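Local coordinates for protein O-succinylhomoserine sulfhydrylase (Mycobacterium tuberculosis, PDB 3NDN) that probably makes L-homocysteine from O-succinyl-L-homoserine and hydrogen sulfide, using pyridoxal 5'-phosphate, in the methionine biosynthesis pathway, at residues P178-V183 with G326-F331. Sequence-based numbering, arbitrary orientation.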
ATOM      1  N   PRO A 178     -18.240  29.175  -4.656  1.00 41.42           N
ATOM      2  CA  PRO A 178     -19.475  28.540  -4.195  1.00 40.96           C
ATOM      3  C   PRO A 178     -20.799  29.051  -4.759  1.00 40.92           C
ATOM      4  O   PRO A 178     -21.829  28.447  -4.472  1.00 40.71           O
ATOM      5  CB  PRO A 178     -19.445  28.833  -2.694  1.00 41.45           C
ATOM      6  CG  PRO A 178     -18.819  30.214  -2.632  1.00 41.94           C
ATOM      7  CD  PRO A 178     -17.856  30.306  -3.788  1.00 41.45           C
ATOM      8  N   MET A 179     -20.790  30.129  -5.544  1.00 40.53           N
ATOM      9  CA  MET A 179     -22.058  30.756  -5.971  1.00 40.59           C
ATOM     10  C   MET A 179     -22.764  30.024  -7.123  1.00 39.75           C
ATOM     11  O   MET A 179     -23.927  30.312  -7.421  1.00 39.84           O
ATOM     12  CB  MET A 179     -21.878  32.245  -6.299  1.00 41.29           C
ATOM     13  CG  MET A 179     -21.354  33.104  -5.140  1.00 43.26           C
ATOM     14  SD  MET A 179     -22.336  33.094  -3.604  1.00 44.93           S
ATOM     15  CE  MET A 179     -23.835  33.920  -4.108  1.00 42.44           C
ATOM     16  N   GLN A 180     -22.056  29.096  -7.771  1.00 38.59           N
ATOM     17  CA  GLN A 180     -22.633  28.241  -8.831  1.00 38.29           C
ATOM     18  C   GLN A 180     -23.175  29.020 -10.061  1.00 38.39           C
ATOM     19  O   GLN A 180     -24.234  28.689 -10.615  1.00 38.62           O
ATOM     20  CB  GLN A 180     -23.641  27.213  -8.249  1.00 37.67           C
ATOM     21  CG  GLN A 180     -23.177  26.554  -6.916  1.00 38.80           C
ATOM     22  CD  GLN A 180     -23.847  25.210  -6.565  1.00 40.52           C
ATOM     23  OE1 GLN A 180     -24.347  24.498  -7.431  1.00 42.78           O
ATOM     24  NE2 GLN A 180     -23.813  24.849  -5.281  1.00 39.69           N
ATOM     25  N   SER A 181     -22.424  30.051 -10.458  1.00 38.18           N
ATOM     26  CA  SER A 181     -22.642  30.802 -11.698  0.70 38.50           C
ATOM     27  C   SER A 181     -22.141  29.970 -12.879  1.00 38.16           C
ATOM     28  O   SER A 181     -21.144  29.239 -12.741  1.00 37.46           O
ATOM     29  CB  SER A 181     -21.881  32.136 -11.609  0.70 39.01           C
ATOM     30  OG  SER A 181     -21.898  32.859 -12.830  0.70 40.63           O
ATOM     31  N   LEU A 182     -22.808  30.072 -14.035  1.00 37.93           N
ATOM     32  CA  LEU A 182     -22.425  29.283 -15.225  1.00 37.16           C
ATOM     33  C   LEU A 182     -21.739  30.077 -16.354  1.00 37.40           C
ATOM     34  O   LEU A 182     -21.923  31.292 -16.479  1.00 38.20           O
ATOM     35  CB  LEU A 182     -23.647  28.530 -15.806  1.00 37.16           C
ATOM     36  CG  LEU A 182     -24.599  27.729 -14.900  1.00 36.92           C
ATOM     37  CD1 LEU A 182     -25.523  26.850 -15.730  1.00 36.97           C
ATOM     38  CD2 LEU A 182     -23.874  26.871 -13.888  1.00 35.86           C
ATOM     39  N   VAL A 183     -20.956  29.368 -17.174  1.00 36.73           N
ATOM     40  CA  VAL A 183     -20.393  29.897 -18.425  1.00 36.74           C
ATOM     41  C   VAL A 183     -21.005  29.104 -19.603  1.00 36.53           C
ATOM     42  O   VAL A 183     -21.119  27.880 -19.524  1.00 35.99           O
ATOM     43  CB  VAL A 183     -18.841  29.773 -18.441  1.00 36.38           C
ATOM     44  CG1 VAL A 183     -18.259  30.260 -19.766  1.00 36.32           C
ATOM     45  CG2 VAL A 183     -18.222  30.544 -17.262  1.00 36.42           C
ATOM     46  N   GLY A 326     -25.427  18.215  -9.933  1.00 30.52           N
ATOM     47  CA  GLY A 326     -24.157  17.947  -9.239  1.00 30.87           C
ATOM     48  C   GLY A 326     -24.357  17.477  -7.808  1.00 31.03           C
ATOM     49  O   GLY A 326     -25.465  17.068  -7.446  1.00 31.99           O
ATOM     50  N   THR A 327     -23.308  17.565  -6.980  1.00 30.81           N
ATOM     51  CA  THR A 327     -23.358  17.021  -5.605  1.00 30.83           C
ATOM     52  C   THR A 327     -23.132  18.054  -4.478  1.00 31.43           C
ATOM     53  O   THR A 327     -22.954  17.668  -3.315  1.00 31.54           O
ATOM     54  CB  THR A 327     -22.314  15.871  -5.414  1.00 30.97           C
ATOM     55  OG1 THR A 327     -20.996  16.415  -5.516  1.00 31.12           O
ATOM     56  CG2 THR A 327     -22.498  14.764  -6.457  1.00 29.95           C
ATOM     57  N   VAL A 328     -23.130  19.349  -4.827  1.00 31.20           N
ATOM     58  CA  VAL A 328     -22.898  20.451  -3.870  1.00 31.05           C
ATOM     59  C   VAL A 328     -24.100  21.428  -3.853  1.00 31.02           C
ATOM     60  O   VAL A 328     -24.605  21.822  -4.914  1.00 31.24           O
ATOM     61  CB  VAL A 328     -21.610  21.223  -4.224  1.00 31.02           C
ATOM     62  CG1 VAL A 328     -21.275  22.260  -3.154  1.00 32.30           C
ATOM     63  CG2 VAL A 328     -20.425  20.264  -4.401  1.00 30.68           C
ATOM     64  N   VAL A 329     -24.546  21.803  -2.653  1.00 30.54           N
ATOM     65  CA  VAL A 329     -25.667  22.755  -2.460  1.00 31.03           C
ATOM     66  C   VAL A 329     -25.229  23.981  -1.633  1.00 31.44           C
ATOM     67  O   VAL A 329     -24.726  23.829  -0.518  1.00 31.61           O
ATOM     68  CB  VAL A 329     -26.855  22.083  -1.744  1.00 30.65           C
ATOM     69  CG1 VAL A 329     -28.078  23.034  -1.682  1.00 31.62           C
ATOM     70  CG2 VAL A 329     -27.219  20.749  -2.420  1.00 31.68           C
ATOM     71  N   THR A 330     -25.459  25.182  -2.164  1.00 32.14           N
ATOM     72  CA  THR A 330     -25.122  26.443  -1.478  1.00 32.88           C
ATOM     73  C   THR A 330     -26.429  27.156  -1.058  1.00 33.78           C
ATOM     74  O   THR A 330     -27.393  27.172  -1.827  1.00 33.96           O
ATOM     75  CB  THR A 330     -24.252  27.343  -2.405  1.00 32.45           C
ATOM     76  OG1 THR A 330     -23.055  26.635  -2.774  1.00 32.78           O
ATOM     77  CG2 THR A 330     -23.846  28.654  -1.713  1.00 32.72           C
ATOM     78  N   PHE A 331     -26.462  27.712   0.156  1.00 34.47           N
ATOM     79  CA  PHE A 331     -27.626  28.499   0.633  1.00 35.39           C
ATOM     80  C   PHE A 331     -27.273  29.657   1.584  1.00 36.48           C
ATOM     81  O   PHE A 331     -26.172  29.711   2.132  1.00 36.78           O
ATOM     82  CB  PHE A 331     -28.686  27.590   1.273  1.00 35.31           C
ATOM     83  CG  PHE A 331     -28.273  26.989   2.605  1.00 35.92           C
ATOM     84  CD1 PHE A 331     -28.755  27.525   3.798  1.00 36.73           C
ATOM     85  CD2 PHE A 331     -27.430  25.878   2.660  1.00 35.52           C
ATOM     86  CE1 PHE A 331     -28.397  26.977   5.034  1.00 36.92           C
ATOM     87  CE2 PHE A 331     -27.068  25.313   3.893  1.00 36.74           C
ATOM     88  CZ  PHE A 331     -27.548  25.870   5.082  1.00 36.19           C
TER
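Gln-180 and Thr-330 meet because each turns its reaching group back beside its own backbone N: CG of Gln-180 lies anti to the carbonyl carbon (chi1 -42°) with the chain extended beyond it, and OG1 of Thr-330 is likewise anti to the carbonyl carbon (chi1 -58°). The two side chains run past each other in opposite directions, and the amide nitrogen at the end of the glutamine divides its hydrogens between two acceptors. One goes to the threonine hydroxyl, with NE2 of Gln-180 3.2 Å from OG1 of Thr-330, and the hydroxyl oxygen lies nearly in the plane of the amide. The other goes to the strand backbone, NE2 of Gln-180 standing 3.2 Å from O of Val-328. Here the acceptor is again close to the amide plane, but the nitrogen sits well above the carbonyl plane of Val-328, away from its lone pairs. Both bonds are fairly straight at hydrogen, and together they fix the rotation of the amide.

The hydroxyl of Thr-330 accepts from the glutamine and donates in turn to the loop backbone: OG1 of Thr-330 is 2.8 Å from O of Pro-178, in the carbonyl plane. A short chain of hydrogen bonds thus runs from amide to hydroxyl to carbonyl, all buried. Pro-178, which follows a cis peptide bond, offers this carbonyl from the loop.

In this fold-type I PLP enzyme the three bonds join the two domains of one chain: the loop between strand 169-173 and helix 185-194 of the large, cofactor-binding domain meets strand 328-333 of the smaller C-terminal domain, where Thr-330 pairs with Arg-305 and Val-329 with Ile-395 of the flanking strands 301-305 and 392-396, and Val-329 packs on helix 277-296.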